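Local coordinates for putative exported protein (Bacteroides fragilis, PDB 4RAA), which is of unknown function but folds as a six-bladed beta-propeller of the YWTD superfamily and is probably exported from the cytoplasm, at residues E176-G184 with L233-Y244; F222-F232 with D247-S255. All blocks are in the same frame, centred on the assembly; numbering follows the deposited sequence.

Contact 1 of 2, residues E176-G184 with L233-Y244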
loop_
_atom_site.group_PDB
_atom_site.type_symbol
_atom_site.label_atom_id
_atom_site.label_comp_id
_atom_site.label_asym_id
_atom_site.label_seq_id
_atom_site.Cartn_x
_atom_site.Cartn_y
_atom_site.Cartn_z
ATOM N N GLU A 176 4.289 4.389 30.161
ATOM C CA GLU A 176 3.857 5.310 31.220
ATOM C C GLU A 176 4.319 6.735 30.939
ATOM O O GLU A 176 3.513 7.665 30.952
ATOM C CB GLU A 176 4.378 4.866 32.589
ATOM C CG GLU A 176 3.970 3.454 32.983
ATOM C CD GLU A 176 4.335 3.103 34.422
ATOM O OE1 GLU A 176 3.997 3.885 35.345
ATOM O OE2 GLU A 176 4.926 2.018 34.636
ATOM N N PHE A 177 5.621 6.898 30.715
ATOM C CA PHE A 177 6.206 8.202 30.399
ATOM C C PHE A 177 6.002 8.458 28.912
ATOM O O PHE A 177 6.532 7.705 28.083
ATOM C CB PHE A 177 7.699 8.258 30.732
ATOM C CG PHE A 177 8.325 9.574 30.394
ATOM C CD1 PHE A 177 8.041 10.706 31.160
ATOM C CD2 PHE A 177 9.154 9.703 29.286
ATOM C CE1 PHE A 177 8.587 11.939 30.837
ATOM C CE2 PHE A 177 9.712 10.931 28.961
ATOM C CZ PHE A 177 9.435 12.052 29.739
ATOM N N LYS A 178 5.231 9.503 28.590
ATOM C CA LYS A 178 4.937 9.886 27.203
ATOM C C LYS A 178 5.568 11.234 26.889
ATOM O O LYS A 178 5.417 12.186 27.661
ATOM C CB LYS A 178 3.429 9.941 26.945
ATOM C CG LYS A 178 2.723 8.594 27.077
ATOM C CD LYS A 178 1.312 8.611 26.492
ATOM C CE LYS A 178 0.356 9.548 27.220
ATOM N NZ LYS A 178 -0.994 9.542 26.587
ATOM N N SER A 179 6.266 11.297 25.753
ATOM C CA SER A 179 6.943 12.511 25.305
ATOM C C SER A 179 7.261 12.478 23.818
ATOM O O SER A 179 7.304 11.405 23.195
ATOM C CB SER A 179 8.256 12.705 26.083
ATOM O OG SER A 179 8.975 13.855 25.652
ATOM N N GLY A 180 7.476 13.677 23.271
ATOM C CA GLY A 180 7.917 13.856 21.894
ATOM C C GLY A 180 9.396 13.556 21.736
ATOM O O GLY A 180 9.839 13.236 20.626
ATOM N N TYR A 181 10.143 13.640 22.846
ATOM C CA TYR A 181 11.587 13.408 22.886
ATOM C C TYR A 181 11.901 11.964 23.313
ATOM O O TYR A 181 11.479 11.542 24.388
ATOM C CB TYR A 181 12.234 14.423 23.839
ATOM C CG TYR A 181 11.956 15.867 23.449
ATOM C CD1 TYR A 181 12.759 16.519 22.503
ATOM C CD2 TYR A 181 10.885 16.587 24.007
ATOM C CE1 TYR A 181 12.514 17.836 22.118
ATOM C CE2 TYR A 181 10.637 17.919 23.633
ATOM C CZ TYR A 181 11.454 18.539 22.689
ATOM O OH TYR A 181 11.225 19.839 22.299
ATOM N N THR A 182 12.620 11.231 22.452
ATOM C CA THR A 182 13.061 9.834 22.666
ATOM C C THR A 182 14.543 9.832 22.989
ATOM O O THR A 182 15.288 10.607 22.400
ATOM C CB THR A 182 12.910 9.000 21.381
ATOM O OG1 THR A 182 11.607 9.201 20.832
ATOM C CG2 THR A 182 13.153 7.491 21.652
ATOM N N THR A 183 14.985 8.915 23.848
ATOM C CA THR A 183 16.397 8.874 24.268
ATOM C C THR A 183 17.216 7.692 23.765
ATOM O O THR A 183 18.399 7.872 23.476
ATOM C CB THR A 183 16.559 8.981 25.804
ATOM O OG1 THR A 183 17.954 9.128 26.123
ATOM C CG2 THR A 183 15.977 7.765 26.563
ATOM N N GLY A 184 16.611 6.506 23.681
ATOM C CA GLY A 184 17.319 5.279 23.283
ATOM C C GLY A 184 17.736 5.207 21.821
ATOM O O GLY A 184 17.701 6.220 21.121
ATOM N N LEU A 233 11.981 11.568 35.291
ATOM C CA LEU A 233 11.615 11.882 33.899
ATOM C C LEU A 233 10.559 12.987 33.815
ATOM O O LEU A 233 10.770 13.987 33.126
ATOM C CB LEU A 233 11.137 10.629 33.143
ATOM C CG LEU A 233 12.173 9.537 32.850
ATOM C CD1 LEU A 233 11.503 8.262 32.378
ATOM C CD2 LEU A 233 13.200 9.999 31.827
ATOM N N ASN A 234 9.447 12.816 34.528
ATOM C CA ASN A 234 8.364 13.833 34.548
ATOM C C ASN A 234 8.765 15.222 35.075
ATOM O O ASN A 234 8.275 16.230 34.560
ATOM C CB ASN A 234 7.145 13.323 35.330
ATOM C CG ASN A 234 6.387 12.247 34.588
ATOM O OD1 ASN A 234 6.089 12.391 33.400
ATOM N ND2 ASN A 234 6.037 11.175 35.287
ATOM N N LYS A 235 9.638 15.265 36.084
ATOM C CA LYS A 235 10.120 16.535 36.652
ATOM C C LYS A 235 11.018 17.276 35.649
ATOM O O LYS A 235 10.812 18.466 35.395
ATOM C CB LYS A 235 10.840 16.311 38.004
ATOM C CG LYS A 235 11.530 17.529 38.641
ATOM C CD LYS A 235 10.621 18.751 38.793
ATOM C CE LYS A 235 11.366 20.017 39.199
ATOM N NZ LYS A 235 11.893 19.949 40.585
ATOM N N THR A 236 11.987 16.563 35.071
ATOM C CA THR A 236 12.919 17.134 34.079
ATOM C C THR A 236 12.339 17.309 32.657
ATOM O O THR A 236 13.022 17.853 31.792
ATOM C CB THR A 236 14.221 16.304 33.998
ATOM O OG1 THR A 236 13.915 14.948 33.651
ATOM C CG2 THR A 236 14.945 16.331 35.336
ATOM N N SER A 237 11.109 16.849 32.417
ATOM C CA SER A 237 10.446 16.957 31.115
ATOM C C SER A 237 9.147 17.776 31.114
ATOM O O SER A 237 8.531 17.903 30.052
ATOM C CB SER A 237 10.119 15.550 30.619
ATOM O OG SER A 237 9.701 15.570 29.271
ATOM N N ASN A 238 8.739 18.331 32.265
ATOM C CA ASN A 238 7.465 19.053 32.412
ATOM C C ASN A 238 6.298 18.193 31.894
ATOM O O ASN A 238 5.516 18.630 31.046
ATOM C CB ASN A 238 7.493 20.436 31.717
ATOM C CG ASN A 238 8.544 21.394 32.284
ATOM O OD1 ASN A 238 8.981 22.305 31.585
ATOM N ND2 ASN A 238 8.931 21.218 33.542
ATOM N N GLN A 239 6.237 16.954 32.389
ATOM C CA GLN A 239 5.226 15.956 32.007
ATOM C C GLN A 239 5.252 15.663 30.494
ATOM O O GLN A 239 4.201 15.590 29.848
ATOM C CB GLN A 239 3.811 16.373 32.471
ATOM C CG GLN A 239 3.689 16.800 33.934
ATOM C CD GLN A 239 3.953 15.710 34.962
ATOM O OE1 GLN A 239 4.598 15.959 35.992
ATOM N NE2 GLN A 239 3.456 14.504 34.700
ATOM N N GLY A 240 6.455 15.519 29.936
ATOM C CA GLY A 240 6.629 15.201 28.507
ATOM C C GLY A 240 6.737 16.340 27.507
ATOM O O GLY A 240 7.050 16.095 26.337
ATOM N N ASN A 241 6.501 17.570 27.957
ATOM C CA ASN A 241 6.536 18.750 27.080
ATOM C C ASN A 241 7.946 19.218 26.688
ATOM O O ASN A 241 8.135 19.654 25.553
ATOM C CB ASN A 241 5.790 19.929 27.725
ATOM C CG ASN A 241 4.332 19.621 28.038
ATOM O OD1 ASN A 241 3.815 20.071 29.052
ATOM N ND2 ASN A 241 3.672 18.855 27.181
ATOM N N SER A 242 8.911 19.135 27.612
ATOM C CA SER A 242 10.302 19.608 27.395
ATOM C C SER A 242 11.324 18.487 27.242
ATOM O O SER A 242 11.087 17.356 27.680
ATOM C CB SER A 242 10.734 20.493 28.558
ATOM O OG SER A 242 9.837 21.569 28.705
ATOM N N ASN A 243 12.472 18.828 26.653
ATOM C CA ASN A 243 13.550 17.866 26.425
ATOM C C ASN A 243 14.391 17.627 27.687
ATOM O O ASN A 243 15.251 18.423 28.045
ATOM C CB ASN A 243 14.447 18.283 25.249
ATOM C CG ASN A 243 15.365 17.155 24.754
ATOM O OD1 ASN A 243 15.343 16.020 25.247
ATOM N ND2 ASN A 243 16.177 17.473 23.752
ATOM N N TYR A 244 14.080 16.527 28.359
ATOM C CA TYR A 244 14.811 15.998 29.531
ATOM C C TYR A 244 16.240 15.515 29.276
ATOM O O TYR A 244 17.004 15.382 30.231
ATOM C CB TYR A 244 14.045 14.796 30.131
ATOM C CG TYR A 244 13.817 13.645 29.151
ATOM C CD1 TYR A 244 14.776 12.630 28.979
ATOM C CD2 TYR A 244 12.642 13.582 28.373
ATOM C CE1 TYR A 244 14.570 11.594 28.065
ATOM C CE2 TYR A 244 12.432 12.548 27.465
ATOM C CZ TYR A 244 13.387 11.556 27.318
ATOM O OH TYR A 244 13.161 10.537 26.425
#
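F177 packs against helix 230-237 and the ring of Y244. L233 CB sits over one face of the phenyl ring, 3.8 Å from its centroid, while N234 OD1 and S237 CB lie at the ring edge in its plane. The same ring turns its edge to the face of Y244 in an offset edge-to-face pair, planes 80° apart, with F177 CE2 3.5 Å from Y244 CE2. Y244 takes the less usual first torsion that places CG between its backbone N and carbonyl carbon (chi1 58°); from there the ring runs past F177 and its OH donates to Y181 O at 2.8 Å, arriving above the carbonyl plane. T183 CB borders the edge of the tyrosine ring. Farther along, the N243 side chain stacks on one face of the Y181 ring, CB over the centre at 3.7 Å from the centroid and the amide toward CD1, planes 7° apart. N243 OD1 itself caps L245 N at the start of the next helix, which fixes the amide against the ring. Between the aromatic sites the backbones come close. S179 OG donates to G240 O at 3.0 Å and accepts from Y181 N in an ST turn, so one hydroxyl ties its own loop to the type I' turn N238-N241. G240 CA approaches K178 O at 3.4 Å as a CA-H...O contact. Behind this layer, N238 closes the helix in a Schellman motif, and S237 OG donates to S242 O at 2.8 Å, in the carbonyl plane, across the base of the turn. The chemistry is thus mainly aromatic and apolar, with two neutral hydroxyl-to-carbonyl bonds setting the register of two irregular segments.

Contact 2 of 2, residues F222-F232 with D247-S255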
loop_
_atom_site.group_PDB
_atom_site.type_symbol
_atom_site.label_atom_id
_atom_site.label_comp_id
_atom_site.label_asym_id
_atom_site.label_seq_id
_atom_site.Cartn_x
_atom_site.Cartn_y
_atom_site.Cartn_z
ATOM N N PHE A 222 23.394 -2.765 36.579
ATOM C CA PHE A 222 24.756 -2.250 36.484
ATOM C C PHE A 222 25.119 -1.711 37.851
ATOM O O PHE A 222 24.281 -1.098 38.503
ATOM C CB PHE A 222 24.819 -1.154 35.419
ATOM C CG PHE A 222 24.442 -1.631 34.038
ATOM C CD1 PHE A 222 23.092 -1.700 33.648
ATOM C CD2 PHE A 222 25.423 -2.018 33.122
ATOM C CE1 PHE A 222 22.729 -2.149 32.373
ATOM C CE2 PHE A 222 25.069 -2.459 31.846
ATOM C CZ PHE A 222 23.718 -2.535 31.472
ATOM N N GLU A 223 26.349 -1.961 38.294
ATOM C CA GLU A 223 26.812 -1.497 39.606
ATOM C C GLU A 223 26.875 0.039 39.605
ATOM O O GLU A 223 27.339 0.648 38.631
ATOM C CB GLU A 223 28.186 -2.109 39.961
ATOM C CG GLU A 223 28.729 -1.750 41.353
ATOM C CD GLU A 223 30.163 -2.205 41.617
ATOM O OE1 GLU A 223 30.968 -2.337 40.668
ATOM O OE2 GLU A 223 30.499 -2.404 42.805
ATOM N N GLY A 224 26.363 0.642 40.680
ATOM C CA GLY A 224 26.391 2.098 40.875
ATOM C C GLY A 224 25.561 2.965 39.941
ATOM O O GLY A 224 25.790 4.167 39.862
ATOM N N THR A 225 24.604 2.367 39.239
ATOM C CA THR A 225 23.731 3.103 38.321
ATOM C C THR A 225 22.498 2.294 37.974
ATOM O O THR A 225 22.418 1.109 38.263
ATOM C CB THR A 225 24.440 3.516 37.012
ATOM O OG1 THR A 225 23.581 4.385 36.262
ATOM C CG2 THR A 225 24.820 2.304 36.147
ATOM N N ASP A 226 21.545 2.963 37.346
ATOM C CA ASP A 226 20.291 2.346 36.957
ATOM C C ASP A 226 19.617 3.233 35.908
ATOM O O ASP A 226 20.134 4.298 35.566
ATOM C CB ASP A 226 19.399 2.213 38.218
ATOM C CG ASP A 226 18.287 1.173 38.082
ATOM O OD1 ASP A 226 18.205 0.453 37.074
ATOM O OD2 ASP A 226 17.477 1.071 39.017
ATOM N N ILE A 227 18.518 2.747 35.345
ATOM C CA ILE A 227 17.646 3.567 34.493
ATOM C C ILE A 227 16.985 4.673 35.339
ATOM O O ILE A 227 16.800 4.494 36.550
ATOM C CB ILE A 227 16.487 2.768 33.831
ATOM C CG1 ILE A 227 15.859 1.765 34.838
ATOM C CG2 ILE A 227 16.996 2.067 32.588
ATOM C CD1 ILE A 227 14.426 1.381 34.597
ATOM N N PRO A 228 16.601 5.802 34.710
ATOM C CA PRO A 228 15.902 6.872 35.445
ATOM C C PRO A 228 14.529 6.446 35.954
ATOM O O PRO A 228 13.868 5.643 35.292
ATOM C CB PRO A 228 15.728 7.965 34.385
ATOM C CG PRO A 228 16.733 7.638 33.357
ATOM C CD PRO A 228 16.769 6.164 33.294
ATOM N N SER A 229 14.113 6.984 37.102
ATOM C CA SER A 229 12.775 6.705 37.651
ATOM C C SER A 229 11.719 7.452 36.833
ATOM O O SER A 229 12.048 8.352 36.058
ATOM C CB SER A 229 12.673 7.130 39.127
ATOM O OG SER A 229 12.802 8.533 39.288
ATOM N N LEU A 230 10.456 7.093 37.015
ATOM C CA LEU A 230 9.358 7.791 36.329
ATOM C C LEU A 230 9.240 9.248 36.809
ATOM O O LEU A 230 8.992 10.139 35.999
ATOM C CB LEU A 230 8.034 7.046 36.525
ATOM C CG LEU A 230 6.782 7.558 35.798
ATOM C CD1 LEU A 230 7.023 7.649 34.298
ATOM C CD2 LEU A 230 5.591 6.661 36.102
ATOM N N ASP A 231 9.448 9.473 38.113
ATOM C CA ASP A 231 9.404 10.818 38.717
ATOM C C ASP A 231 10.506 11.739 38.211
ATOM O O ASP A 231 10.250 12.926 37.963
ATOM C CB ASP A 231 9.463 10.745 40.258
ATOM C CG ASP A 231 8.217 10.118 40.867
ATOM O OD1 ASP A 231 7.337 9.656 40.114
ATOM O OD2 ASP A 231 8.108 10.087 42.107
ATOM N N PHE A 232 11.722 11.205 38.085
ATOM C CA PHE A 232 12.852 11.973 37.543
ATOM C C PHE A 232 12.568 12.452 36.112
ATOM O O PHE A 232 12.893 13.597 35.776
ATOM C CB PHE A 232 14.143 11.155 37.566
ATOM C CG PHE A 232 15.336 11.900 37.037
ATOM C CD1 PHE A 232 15.649 11.867 35.670
ATOM C CD2 PHE A 232 16.136 12.655 37.895
ATOM C CE1 PHE A 232 16.742 12.560 35.173
ATOM C CE2 PHE A 232 17.240 13.343 37.409
ATOM C CZ PHE A 232 17.543 13.298 36.045
ATOM N N ASP A 247 19.183 17.233 31.168
ATOM C CA ASP A 247 19.173 16.913 32.606
ATOM C C ASP A 247 19.523 15.456 32.889
ATOM O O ASP A 247 20.186 15.162 33.886
ATOM C CB ASP A 247 17.823 17.260 33.260
ATOM C CG ASP A 247 17.625 18.753 33.489
ATOM O OD1 ASP A 247 18.600 19.534 33.499
ATOM O OD2 ASP A 247 16.464 19.146 33.711
ATOM N N LEU A 248 19.086 14.562 32.006
ATOM C CA LEU A 248 19.376 13.137 32.124
ATOM C C LEU A 248 20.884 12.845 32.074
ATOM O O LEU A 248 21.388 12.043 32.855
ATOM C CB LEU A 248 18.636 12.370 31.023
ATOM C CG LEU A 248 18.798 10.855 30.921
ATOM C CD1 LEU A 248 18.559 10.169 32.247
ATOM C CD2 LEU A 248 17.861 10.286 29.862
ATOM N N ILE A 249 21.583 13.515 31.163
ATOM C CA ILE A 249 23.044 13.376 31.001
ATOM C C ILE A 249 23.827 13.917 32.218
ATOM O O ILE A 249 24.893 13.392 32.542
ATOM C CB ILE A 249 23.483 13.954 29.616
ATOM C CG1 ILE A 249 23.069 12.937 28.537
ATOM C CG2 ILE A 249 24.983 14.222 29.524
ATOM C CD1 ILE A 249 23.174 13.415 27.111
ATOM N N GLN A 250 23.278 14.927 32.898
ATOM C CA GLN A 250 23.887 15.479 34.121
ATOM C C GLN A 250 23.797 14.534 35.323
ATOM O O GLN A 250 24.573 14.695 36.265
ATOM C CB GLN A 250 23.240 16.819 34.531
ATOM C CG GLN A 250 23.250 17.920 33.475
ATOM C CD GLN A 250 24.621 18.197 32.893
ATOM O OE1 GLN A 250 24.786 18.295 31.676
ATOM N NE2 GLN A 250 25.618 18.294 33.762
ATOM N N SER A 251 22.861 13.576 35.304
ATOM C CA SER A 251 22.660 12.639 36.420
ATOM C C SER A 251 23.539 11.396 36.349
ATOM O O SER A 251 24.140 11.090 35.316
ATOM C CB SER A 251 21.190 12.197 36.492
ATOM O OG SER A 251 20.828 11.431 35.354
ATOM N N ASP A 252 23.568 10.684 37.476
ATOM C CA ASP A 252 24.278 9.413 37.607
ATOM C C ASP A 252 23.559 8.260 36.892
ATOM O O ASP A 252 24.171 7.210 36.710
ATOM C CB ASP A 252 24.473 9.044 39.090
ATOM C CG ASP A 252 25.412 10.009 39.835
ATOM O OD1 ASP A 252 26.493 10.361 39.305
ATOM O OD2 ASP A 252 25.084 10.382 40.981
ATOM N N TYR A 253 22.281 8.439 36.510
ATOM C CA TYR A 253 21.475 7.411 35.791
ATOM C C TYR A 253 22.045 7.012 34.427
ATOM O O TYR A 253 22.959 7.665 33.917
ATOM C CB TYR A 253 20.031 7.900 35.554
ATOM C CG TYR A 253 19.147 8.046 36.774
ATOM C CD1 TYR A 253 18.738 6.918 37.514
ATOM C CD2 TYR A 253 18.642 9.297 37.151
ATOM C CE1 TYR A 253 17.882 7.041 38.616
ATOM C CE2 TYR A 253 17.797 9.430 38.249
ATOM C CZ TYR A 253 17.416 8.309 38.978
ATOM O OH TYR A 253 16.577 8.476 40.056
ATOM N N ILE A 254 21.492 5.942 33.850
ATOM C CA ILE A 254 21.869 5.468 32.514
ATOM C C ILE A 254 21.188 6.377 31.484
ATOM O O ILE A 254 19.963 6.357 31.336
ATOM C CB ILE A 254 21.507 3.986 32.261
ATOM C CG1 ILE A 254 22.370 3.087 33.156
ATOM C CG2 ILE A 254 21.728 3.607 30.792
ATOM C CD1 ILE A 254 21.916 1.641 33.247
ATOM N N SER A 255 22.013 7.137 30.769
ATOM C CA SER A 255 21.577 8.103 29.751
ATOM C C SER A 255 20.955 7.468 28.497
ATOM O O SER A 255 19.911 7.904 28.037
ATOM C CB SER A 255 22.771 9.000 29.359
ATOM O OG SER A 255 22.528 9.675 28.150
#
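The backbones come close at D226 with Y253 and I227 with I254 (CA atoms 5.3 and 5.0 Å apart), and one backbone bond joins the segments: I254 N donates to D226 O at 2.7 Å, with an N-H...O angle of 156°. Just before it, the type II turn F222-T225 delivers T225, whose OG1 donates to D252 O at 2.9 Å, tilted slightly from the plane of that carbonyl. With OG1 anti to the backbone N (chi1 -172°), the threonine leaves CG2 against I254 CG1. I254 CD1 continues to F222, meeting CD1 of its ring at 3.6 Å. On the other side of the backbone bond, the Y253 ring takes P228 CA over one face, 3.6 Å from the centroid, and has D226 O at its edge. The Y253 edge in turn points to the face of F232, ring planes 63° apart, with CE2 standing over the F232 ring nearer its rim than its centre. P228 CG packs on L248 CD1, and F232 CZ reaches S251 CB at 3.8 Å. S251 OG and S251 N both donate to L248 O, from the same face of its plane, while S229 OG caps F232 N at the start of helix 230-237. The contact therefore joins the exit from strand 213-222 to the entry of strand 254-261, with helices 230-237 and 245-250 at one end and L204 of strand 203-210 against I227 and I254.

Contacts 1 and 2 have centres 14 Å apart, on the same side of the chain's centre, and share helix 230-237: its first three residues belong to contact 2 and the rest to contact 1. Along the chain the segments alternate, 176-184, 222-232, 233-244, 247-255, so the helical excursion between strands 213-222 and 254-261 is fastened both to the loop after strand 168-174 and onto itself. The two contacts also meet directly, through T183 OG1 and S255 O in a probable hydrogen bond and through F177 packed on L230. Together they join loops and helices between three successive four- or five-stranded sheets of the propeller.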